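Local coordinates for octopine dehydrogenase (Pecten maximus, PDB 3C7A), which catalyses the reductive condensation of L-arginine with pyruvate to D-octopine, oxidising NADH to NAD(+) and releasing water, at residues V3-C8 and V85-V90; V113-Q118 and M139-L144; S164-S169 and P192-A197. One frame throughout, in Å; residues are numbered along the deposited sequence.

Contact 1: V3-C8 and V85-V90; sequences VKVCVC and VVILTV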
loop_
_atom_site.group_PDB
_atom_site.type_symbol
_atom_site.label_atom_id
_atom_site.label_comp_id
_atom_site.label_asym_id
_atom_site.label_seq_id
_atom_site.Cartn_x
_atom_site.Cartn_y
_atom_site.Cartn_z
ATOM N N VAL A 3 -27.273 -2.336 1.355
ATOM C CA VAL A 3 -25.996 -1.863 0.813
ATOM C C VAL A 3 -25.255 -3.043 0.174
ATOM O O VAL A 3 -25.071 -4.085 0.808
ATOM C CB VAL A 3 -25.114 -1.197 1.907
ATOM C CG1 VAL A 3 -23.805 -0.678 1.318
ATOM C CG2 VAL A 3 -25.868 -0.060 2.598
ATOM N N LYS A 4 -24.840 -2.870 -1.082
ATOM C CA LYS A 4 -24.192 -3.937 -1.855
ATOM C C LYS A 4 -22.683 -3.711 -2.016
ATOM O O LYS A 4 -22.253 -2.645 -2.469
ATOM C CB LYS A 4 -24.879 -4.094 -3.218
ATOM C CG LYS A 4 -26.326 -4.573 -3.114
ATOM C CD LYS A 4 -27.118 -4.318 -4.382
ATOM C CE LYS A 4 -28.579 -4.703 -4.184
ATOM N NZ LYS A 4 -29.405 -4.474 -5.402
ATOM N N VAL A 5 -21.896 -4.724 -1.643
ATOM C CA VAL A 5 -20.426 -4.622 -1.562
ATOM C C VAL A 5 -19.711 -5.743 -2.340
ATOM O O VAL A 5 -20.035 -6.923 -2.174
ATOM C CB VAL A 5 -19.942 -4.642 -0.072
ATOM C CG1 VAL A 5 -18.424 -4.476 0.028
ATOM C CG2 VAL A 5 -20.647 -3.568 0.758
ATOM N N CYS A 6 -18.738 -5.367 -3.173
ATOM C CA CYS A 6 -17.885 -6.330 -3.891
ATOM C C CYS A 6 -16.432 -6.300 -3.392
ATOM O O CYS A 6 -15.793 -5.242 -3.381
ATOM C CB CYS A 6 -17.935 -6.085 -5.409
ATOM S SG CYS A 6 -16.847 -7.153 -6.426
ATOM N N VAL A 7 -15.927 -7.467 -2.986
ATOM C CA VAL A 7 -14.538 -7.630 -2.527
ATOM C C VAL A 7 -13.688 -8.315 -3.610
ATOM O O VAL A 7 -14.067 -9.371 -4.122
ATOM C CB VAL A 7 -14.461 -8.453 -1.202
ATOM C CG1 VAL A 7 -13.022 -8.572 -0.706
ATOM C CG2 VAL A 7 -15.349 -7.842 -0.117
ATOM N N CYS A 8 -12.545 -7.713 -3.946
ATOM C CA CYS A 8 -11.647 -8.242 -4.983
ATOM C C CYS A 8 -10.385 -8.891 -4.386
ATOM O O CYS A 8 -9.600 -8.220 -3.706
ATOM C CB CYS A 8 -11.254 -7.133 -5.977
ATOM S SG CYS A 8 -12.631 -6.309 -6.856
ATOM N N VAL A 85 -20.267 -0.151 -3.360
ATOM C CA VAL A 85 -18.864 -0.041 -2.921
ATOM C C VAL A 85 -18.014 -1.166 -3.543
ATOM O O VAL A 85 -18.454 -2.317 -3.594
ATOM C CB VAL A 85 -18.727 -0.107 -1.363
ATOM C CG1 VAL A 85 -17.319 0.280 -0.917
ATOM C CG2 VAL A 85 -19.753 0.782 -0.662
ATOM N N VAL A 86 -16.809 -0.823 -4.012
ATOM C CA VAL A 86 -15.852 -1.799 -4.571
ATOM C C VAL A 86 -14.475 -1.658 -3.892
ATOM O O VAL A 86 -13.846 -0.597 -3.970
ATOM C CB VAL A 86 -15.698 -1.651 -6.118
ATOM C CG1 VAL A 86 -14.781 -2.738 -6.683
ATOM C CG2 VAL A 86 -17.056 -1.696 -6.819
ATOM N N ILE A 87 -14.015 -2.730 -3.240
ATOM C CA ILE A 87 -12.790 -2.698 -2.416
ATOM C C ILE A 87 -11.712 -3.693 -2.886
ATOM O O ILE A 87 -11.970 -4.894 -2.984
ATOM C CB ILE A 87 -13.104 -2.953 -0.906
ATOM C CG1 ILE A 87 -14.197 -2.000 -0.400
ATOM C CG2 ILE A 87 -11.833 -2.827 -0.051
ATOM C CD1 ILE A 87 -14.856 -2.428 0.910
ATOM N N LEU A 88 -10.508 -3.181 -3.147
ATOM C CA LEU A 88 -9.374 -3.995 -3.617
ATOM C C LEU A 88 -8.357 -4.292 -2.504
ATOM O O LEU A 88 -7.746 -3.371 -1.952
ATOM C CB LEU A 88 -8.664 -3.307 -4.797
ATOM C CG LEU A 88 -9.312 -3.221 -6.187
ATOM C CD1 LEU A 88 -10.465 -2.219 -6.232
ATOM C CD2 LEU A 88 -8.262 -2.851 -7.226
ATOM N N THR A 89 -8.176 -5.577 -2.191
ATOM C CA THR A 89 -7.236 -6.011 -1.142
ATOM C C THR A 89 -6.289 -7.143 -1.608
ATOM O O THR A 89 -6.510 -8.325 -1.322
ATOM C CB THR A 89 -7.971 -6.346 0.205
ATOM O OG1 THR A 89 -7.030 -6.808 1.185
ATOM C CG2 THR A 89 -9.075 -7.395 0.012
ATOM N N VAL A 90 -5.234 -6.745 -2.325
ATOM C CA VAL A 90 -4.272 -7.656 -2.971
ATOM C C VAL A 90 -2.894 -6.985 -3.125
ATOM O O VAL A 90 -2.784 -5.770 -2.941
ATOM C CB VAL A 90 -4.750 -8.099 -4.394
ATOM C CG1 VAL A 90 -5.729 -9.257 -4.321
ATOM C CG2 VAL A 90 -5.334 -6.918 -5.185
#
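The backbone N of Cys8 reaches the carbonyl O of Ile87 at 3.0 Å, the shortest polar bond between strands 3-8 and 85-88. Upstream, Cys6 is held through both its backbone N and its backbone O: the N donates to Val85 O (3.1 Å, 174° at the hydrogen) and the O accepts from Ile87 N (3.1 Å). This alternation is the signature of a parallel pair, and CA-CA spacings near 5 Å with strand axes 20° apart agree with it. The bonds at the ends, Val85 N to Lys4 O and Thr89 N to Cys8 O, are longer and weak.

On one face, Val5 CG1 meets the tip of Ile87, CD1, at 4.2 Å, and Leu17 packs on both Val7 and Ile87. Just past the end of strand 85-88, Thr89 CG2 meets Val7 CG1 and lies 3.8 Å from Cys8 O, while Thr89 OG1 makes a weak hydrogen bond to Leu115 O. On the other face, Cys8 turns SG anti to its own carbonyl carbon (chi1 -59°), which brings the sulfur to Val86 CG1 at 4.2 Å. These are parallel strands of the Rossmann-type nucleotide-binding sheet, flanked by helices 12-21 and 95-102, and Val90 lies close to the bound NAD. Apart from the threonine hydroxyl, the side chains that meet are apolar: main-chain hydrogen bonds fix the parallel pairing, and aliphatic groups and sulfur pack both faces.

Contact 2: V113-Q118 and M139-L144; sequences VGLPSQ and MSFETL. With NAD (nicotinamide-adenine-dinucleotide), chain B; EDO (1,2-ethanediol), chain C.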
loop_
_atom_site.group_PDB
_atom_site.type_symbol
_atom_site.label_atom_id
_atom_site.label_comp_id
_atom_site.label_asym_id
_atom_site.label_seq_id
_atom_site.Cartn_x
_atom_site.Cartn_y
_atom_site.Cartn_z
ATOM N N VAL A 113 -12.299 1.843 -3.471
ATOM C CA VAL A 113 -11.402 1.878 -2.297
ATOM C C VAL A 113 -10.152 0.985 -2.443
ATOM O O VAL A 113 -10.250 -0.165 -2.881
ATOM C CB VAL A 113 -12.160 1.457 -0.991
ATOM C CG1 VAL A 113 -11.300 1.694 0.254
ATOM C CG2 VAL A 113 -13.496 2.189 -0.857
ATOM N N GLY A 114 -8.989 1.517 -2.058
ATOM C CA GLY A 114 -7.738 0.743 -2.016
ATOM C C GLY A 114 -7.281 0.432 -0.596
ATOM O O GLY A 114 -6.989 1.346 0.182
ATOM N N LEU A 115 -7.209 -0.859 -0.261
ATOM C CA LEU A 115 -6.923 -1.301 1.112
ATOM C C LEU A 115 -5.848 -2.408 1.190
ATOM O O LEU A 115 -6.183 -3.592 1.301
ATOM C CB LEU A 115 -8.229 -1.758 1.795
ATOM C CG LEU A 115 -8.285 -2.048 3.305
ATOM C CD1 LEU A 115 -8.421 -0.769 4.126
ATOM C CD2 LEU A 115 -9.420 -3.011 3.631
ATOM N N PRO A 116 -4.551 -2.031 1.134
ATOM C CA PRO A 116 -3.990 -0.690 0.940
ATOM C C PRO A 116 -3.731 -0.335 -0.534
ATOM O O PRO A 116 -3.623 -1.226 -1.383
ATOM C CB PRO A 116 -2.667 -0.763 1.709
ATOM C CG PRO A 116 -2.249 -2.209 1.605
ATOM C CD PRO A 116 -3.484 -3.037 1.311
ATOM N N SER A 117 -3.634 0.959 -0.822
ATOM C CA SER A 117 -3.490 1.429 -2.195
ATOM C C SER A 117 -2.060 1.254 -2.691
ATOM O O SER A 117 -1.828 0.689 -3.761
ATOM C CB SER A 117 -3.909 2.897 -2.305
ATOM O OG SER A 117 -5.320 3.029 -2.270
ATOM N N GLN A 118 -1.088 1.598 -1.893
ATOM C CA GLN A 118 0.267 1.914 -2.339
ATOM C C GLN A 118 0.336 3.157 -3.330
ATOM O O GLN A 118 -0.563 3.871 -3.452
ATOM C CB GLN A 118 1.058 0.645 -2.870
ATOM C CG GLN A 118 1.394 -0.433 -1.793
ATOM C CD GLN A 118 2.158 -1.646 -2.305
ATOM O OE1 GLN A 118 1.606 -2.509 -2.921
ATOM N NE2 GLN A 118 3.441 -1.693 -2.031
ATOM N N MET A 139 -10.819 6.527 -2.835
ATOM C CA MET A 139 -10.442 6.505 -1.401
ATOM C C MET A 139 -9.204 5.617 -1.141
ATOM O O MET A 139 -9.182 4.460 -1.565
ATOM C CB MET A 139 -11.641 6.010 -0.567
ATOM C CG MET A 139 -11.569 6.249 0.948
ATOM S SD MET A 139 -13.025 5.622 1.836
ATOM C CE MET A 139 -12.729 6.244 3.491
ATOM N N SER A 140 -8.196 6.148 -0.436
ATOM C CA SER A 140 -6.904 5.445 -0.230
ATOM C C SER A 140 -6.413 5.330 1.233
ATOM O O SER A 140 -6.149 6.347 1.883
ATOM C CB SER A 140 -5.801 6.102 -1.075
ATOM O OG SER A 140 -6.067 6.002 -2.465
ATOM N N PHE A 141 -6.257 4.093 1.719
ATOM C CA PHE A 141 -5.807 3.806 3.102
ATOM C C PHE A 141 -4.285 3.604 3.237
ATOM O O PHE A 141 -3.623 3.181 2.283
ATOM C CB PHE A 141 -6.541 2.576 3.661
ATOM C CG PHE A 141 -7.943 2.860 4.146
ATOM C CD1 PHE A 141 -9.023 2.819 3.265
ATOM C CD2 PHE A 141 -8.183 3.156 5.485
ATOM C CE1 PHE A 141 -10.323 3.078 3.710
ATOM C CE2 PHE A 141 -9.479 3.417 5.942
ATOM C CZ PHE A 141 -10.551 3.377 5.052
ATOM N N GLU A 142 -3.745 3.880 4.430
ATOM C CA GLU A 142 -2.284 3.864 4.666
ATOM C C GLU A 142 -1.623 2.473 4.762
ATOM O O GLU A 142 -0.484 2.299 4.315
ATOM C CB GLU A 142 -1.883 4.762 5.860
ATOM C CG GLU A 142 -2.397 4.325 7.240
ATOM C CD GLU A 142 -1.946 5.244 8.379
ATOM O OE1 GLU A 142 -0.749 5.603 8.441
ATOM O OE2 GLU A 142 -2.791 5.597 9.229
ATOM N N THR A 143 -2.333 1.507 5.350
ATOM C CA THR A 143 -1.870 0.108 5.467
ATOM C C THR A 143 -3.051 -0.839 5.770
ATOM O O THR A 143 -4.197 -0.391 5.841
ATOM C CB THR A 143 -0.711 -0.047 6.513
ATOM O OG1 THR A 143 -0.108 -1.343 6.392
ATOM C CG2 THR A 143 -1.206 0.163 7.947
ATOM N N LEU A 144 -2.775 -2.137 5.928
ATOM C CA LEU A 144 -3.818 -3.123 6.262
ATOM C C LEU A 144 -4.238 -3.022 7.740
ATOM O O LEU A 144 -3.379 -2.881 8.613
ATOM C CB LEU A 144 -3.348 -4.550 5.923
ATOM C CG LEU A 144 -4.383 -5.686 5.879
ATOM C CD1 LEU A 144 -5.267 -5.614 4.628
ATOM C CD2 LEU A 144 -3.712 -7.048 5.968
HETATM P PA NAD B . -1.546 -12.377 -0.056
HETATM O O1A NAD B . -0.144 -12.743 -0.356
HETATM O O2A NAD B . -2.124 -13.293 0.954
HETATM O O5B NAD B . -2.424 -12.392 -1.414
HETATM C C5B NAD B . -2.448 -13.513 -2.279
HETATM C C4B NAD B . -3.557 -13.347 -3.317
HETATM O O4B NAD B . -3.140 -12.481 -4.359
HETATM C C3B NAD B . -3.941 -14.659 -3.992
HETATM O O3B NAD B . -5.012 -15.304 -3.341
HETATM C C2B NAD B . -4.309 -14.246 -5.405
HETATM O O2B NAD B . -5.688 -13.973 -5.521
HETATM C C1B NAD B . -3.513 -12.972 -5.636
HETATM N N9A NAD B . -2.325 -13.314 -6.446
HETATM C C8A NAD B . -1.106 -13.728 -5.963
HETATM N N7A NAD B . -0.279 -13.960 -7.005
HETATM C C5A NAD B . -0.947 -13.705 -8.151
HETATM C C6A NAD B . -0.567 -13.780 -9.488
HETATM N N6A NAD B . 0.564 -14.407 -9.810
HETATM N N1A NAD B . -1.481 -13.450 -10.476
HETATM C C2A NAD B . -2.760 -13.048 -10.131
HETATM N N3A NAD B . -3.127 -12.978 -8.797
HETATM C C4A NAD B . -2.237 -13.299 -7.819
HETATM O O3 NAD B . -1.590 -10.833 0.433
HETATM P PN NAD B . -2.230 -10.373 1.844
HETATM O O1N NAD B . -1.519 -11.083 2.931
HETATM O O2N NAD B . -3.706 -10.465 1.755
HETATM O O5D NAD B . -1.823 -8.816 1.969
HETATM C C5D NAD B . -2.187 -7.838 1.015
HETATM C C4D NAD B . -1.289 -6.606 1.163
HETATM O O4D NAD B . -1.315 -6.110 2.495
HETATM C C3D NAD B . 0.163 -6.922 0.826
HETATM O O3D NAD B . 0.671 -5.919 -0.023
HETATM C C2D NAD B . 0.874 -6.914 2.169
HETATM O O2D NAD B . 2.193 -6.432 2.055
HETATM C C1D NAD B . -0.001 -6.004 3.025
HETATM N N1N NAD B . 0.039 -6.331 4.472
HETATM C C2N NAD B . -0.225 -7.599 4.935
HETATM C C3N NAD B . -0.186 -7.881 6.304
HETATM C C7N NAD B . -0.713 -9.196 6.821
HETATM O O7N NAD B . -0.586 -9.489 8.115
HETATM N N7N NAD B . -1.334 -10.101 5.935
HETATM C C4N NAD B . 0.126 -6.857 7.203
HETATM C C5N NAD B . 0.389 -5.572 6.729
HETATM C C6N NAD B . 0.339 -5.325 5.358
HETATM C C1 EDO C . 4.223 5.647 8.057
HETATM O O1 EDO C . 4.808 5.332 6.786
HETATM C C2 EDO C . 2.799 6.155 7.863
HETATM O O2 EDO C . 1.944 5.065 7.494
HETATM O O HOH W 1 -0.977 2.442 1.028
#
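Leu115 lays its CD1 methyl over one face of the Phe141 ring, 4.0 Å from the centroid and 26° off the ring normal, a CH-pi contact displaced toward the rim. CG of Leu115 lies trans to the backbone N (chi1 -170°), and from there the methyl reaches the aromatic face. Val113 comes to the rim instead: its CG1 is 3.8 Å from Phe141 CE1. Gly114 O lies in the ring plane at the edge and also accepts the N-H of Phe141, so the ring is packed beside a carbonyl that its own backbone engages. Replacing Phe141 by alanine is likely to open a gap beneath Leu115 CD1 and beside Val113 CG1, and to deprive Phe194 of one of its edge-to-face partners.

Gly114 forms the hollow on the opposite side of the strand. A side chain there would collide with Ser117 OG, which instead lies 3.1 Å from Ser140 OG in a hydrogen bond where either hydroxyl could donate; Ser140 OG also bonds Glu122. Beyond the strand ends, Pro116, entered through a cis peptide, sets its CB 3.9 Å from Thr143 CA, while its CD faces the ribose of the bound NAD. Leu144 lies between protein and cofactor: CD1 is 4.0 Å from Leu115 O, and CD2 approaches C3N of the nicotinamide at 3.6 Å. A water accepts from Gln118 N and donates to Phe141 O, bridging the loop after strand 111-114 to the end of strand 137-141. Gln118 and Thr143 bind pyruvate. Parallel strands joined through helix 121-129, with C-terminal loops lining the cofactor and substrate site, are characteristic of the beta-alpha-beta architecture of a Rossmann-type dinucleotide-binding domain.

Contact 3: S164-S169 and P192-A197; sequences SVLAAS and PVFRLA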
loop_
_atom_site.group_PDB
_atom_site.type_symbol
_atom_site.label_atom_id
_atom_site.label_comp_id
_atom_site.label_asym_id
_atom_site.label_seq_id
_atom_site.Cartn_x
_atom_site.Cartn_y
_atom_site.Cartn_z
ATOM N N SER A 164 -5.224 0.413 16.549
ATOM C CA SER A 164 -6.146 1.256 17.323
ATOM C C SER A 164 -6.717 2.442 16.528
ATOM O O SER A 164 -7.881 2.809 16.718
ATOM C CB SER A 164 -5.501 1.726 18.636
ATOM O OG SER A 164 -4.362 2.536 18.404
ATOM N N VAL A 165 -5.897 3.031 15.654
ATOM C CA VAL A 165 -6.320 4.128 14.756
ATOM C C VAL A 165 -5.786 3.932 13.323
ATOM O O VAL A 165 -4.801 3.214 13.127
ATOM C CB VAL A 165 -5.891 5.535 15.287
ATOM C CG1 VAL A 165 -6.693 5.929 16.529
ATOM C CG2 VAL A 165 -4.385 5.598 15.560
ATOM N N LEU A 166 -6.431 4.572 12.340
ATOM C CA LEU A 166 -6.029 4.489 10.917
ATOM C C LEU A 166 -6.597 5.646 10.068
ATOM O O LEU A 166 -7.709 6.111 10.322
ATOM C CB LEU A 166 -6.452 3.138 10.316
ATOM C CG LEU A 166 -5.667 2.563 9.129
ATOM C CD1 LEU A 166 -4.272 2.107 9.549
ATOM C CD2 LEU A 166 -6.430 1.405 8.498
ATOM N N ALA A 167 -5.843 6.085 9.056
ATOM C CA ALA A 167 -6.215 7.256 8.235
ATOM C C ALA A 167 -6.344 6.983 6.725
ATOM O O ALA A 167 -5.714 6.060 6.196
ATOM C CB ALA A 167 -5.237 8.407 8.482
ATOM N N ALA A 168 -7.151 7.807 6.045
ATOM C CA ALA A 168 -7.390 7.696 4.592
ATOM C C ALA A 168 -7.671 9.044 3.903
ATOM O O ALA A 168 -8.243 9.949 4.512
ATOM C CB ALA A 168 -8.532 6.722 4.317
ATOM N N SER A 169 -7.276 9.159 2.631
ATOM C CA SER A 169 -7.554 10.352 1.808
ATOM C C SER A 169 -8.730 10.141 0.838
ATOM O O SER A 169 -9.153 9.004 0.610
ATOM C CB SER A 169 -6.296 10.789 1.042
ATOM O OG SER A 169 -5.914 9.832 0.067
ATOM N N PRO A 192 -10.459 -0.553 14.003
ATOM C CA PRO A 192 -9.859 0.731 14.404
ATOM C C PRO A 192 -10.782 1.930 14.172
ATOM O O PRO A 192 -11.739 1.833 13.399
ATOM C CB PRO A 192 -8.625 0.851 13.491
ATOM C CG PRO A 192 -8.554 -0.439 12.702
ATOM C CD PRO A 192 -9.932 -0.999 12.703
ATOM N N VAL A 193 -10.486 3.046 14.841
ATOM C CA VAL A 193 -11.215 4.306 14.640
ATOM C C VAL A 193 -10.601 5.076 13.461
ATOM O O VAL A 193 -9.421 5.435 13.496
ATOM C CB VAL A 193 -11.215 5.191 15.927
ATOM C CG1 VAL A 193 -12.064 6.444 15.729
ATOM C CG2 VAL A 193 -11.715 4.403 17.137
ATOM N N PHE A 194 -11.406 5.325 12.427
ATOM C CA PHE A 194 -10.929 5.970 11.193
ATOM C C PHE A 194 -11.036 7.501 11.206
ATOM O O PHE A 194 -11.929 8.066 11.843
ATOM C CB PHE A 194 -11.671 5.426 9.958
ATOM C CG PHE A 194 -11.514 3.936 9.737
ATOM C CD1 PHE A 194 -10.300 3.292 9.976
ATOM C CD2 PHE A 194 -12.581 3.187 9.248
ATOM C CE1 PHE A 194 -10.162 1.918 9.759
ATOM C CE2 PHE A 194 -12.451 1.814 9.024
ATOM C CZ PHE A 194 -11.240 1.180 9.280
ATOM N N ARG A 195 -10.120 8.153 10.486
ATOM C CA ARG A 195 -10.151 9.606 10.260
ATOM C C ARG A 195 -9.753 9.961 8.816
ATOM O O ARG A 195 -9.201 9.124 8.095
ATOM C CB ARG A 195 -9.251 10.337 11.270
ATOM C CG ARG A 195 -7.750 10.169 11.029
ATOM C CD ARG A 195 -6.914 10.840 12.115
ATOM N NE ARG A 195 -5.485 10.815 11.800
ATOM C CZ ARG A 195 -4.663 9.801 12.071
ATOM N NH1 ARG A 195 -5.113 8.705 12.672
ATOM N NH2 ARG A 195 -3.381 9.883 11.739
ATOM N N LEU A 196 -10.033 11.199 8.407
ATOM C CA LEU A 196 -9.686 11.689 7.066
ATOM C C LEU A 196 -8.424 12.557 7.043
ATOM O O LEU A 196 -8.250 13.436 7.890
ATOM C CB LEU A 196 -10.861 12.463 6.454
ATOM C CG LEU A 196 -11.683 11.859 5.305
ATOM C CD1 LEU A 196 -12.081 10.406 5.541
ATOM C CD2 LEU A 196 -12.916 12.714 5.037
ATOM N N ALA A 197 -7.556 12.301 6.064
ATOM C CA ALA A 197 -6.355 13.112 5.836
ATOM C C ALA A 197 -6.671 14.353 4.992
ATOM O O ALA A 197 -7.749 14.445 4.400
ATOM C CB ALA A 197 -5.260 12.274 5.179
#
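Leu166 and Phe194 lie side by side in the tight part of the contact, pointing the same way, with Leu166 CB 3.9 Å from Phe194 CD1 and Leu166 CD2 at 4.0 Å from Phe194 CE1. CG of Phe194 stands anti to the residue's carbonyl carbon (chi1 -60°), which swings the ring toward Leu166; Leu166 O lies near the ring plane at its edge, and Pro192 O sits over one face. An edge-to-face contact with His188 adds to the enclosure of this ring, and Leu181 of helix 180-188 touches it. Pro192 also brings its CB to Leu166 CB. Ala168 is buried on this face too, whereas Leu196, at its far end, is exposed.

The face of Val165, Val193 and Arg195 is looser and largely open to solvent. There Arg195 runs extended from CG to NE and folds its guanidinium back across the neighbouring strand: the buried Ala167 sets its CB over the centre of that flat group, 3.9 Å from its plane, while Val165 CB lies near its plane at 4.2 Å from NH1. These are van der Waals contacts to hydrocarbon.

Between the faces runs the main-chain pairing. Arg195 is gripped at both ends of its backbone: its N donates to Leu166 O at 3.2 Å, and its O accepts from Ala168 N. Ala197 N meets Ala168 O at 2.9 Å, although the donor rises 41° out of the carbonyl plane; the bond from Leu166 N to Val193 O is weak. Ala167 N turns to the other side and bonds the carboxylate of Glu142. The parallel register of strands 165-169 and 193-196, with helix 180-188 within the 22-residue connection, is a beta-alpha-beta unit at the edge of the mixed sheet.

Overall arrangement
The three contacts come in series along the chain and reach one mixed sheet. Contact 1 and contact 2, with centres 12 Å apart, share a boundary because strands 85-88 and 111-114 are parallel neighbours; contact 2 and contact 3, 11 Å apart, meet where strand 137-141 runs antiparallel to strand 156-171. Contacts 1 and 3 do not touch: their nearest atoms are about 9 Å apart. The sheet thus runs from the strands of contact 1 through contact 2 to contact 3, whose strand 193-196 leads into helix 200-205. Contact 2, the central member, carries loops that touch the bound NAD and hold the pyruvate-binding residues Gln118 and Thr143, so cofactor and substrate sites share one continuous framework.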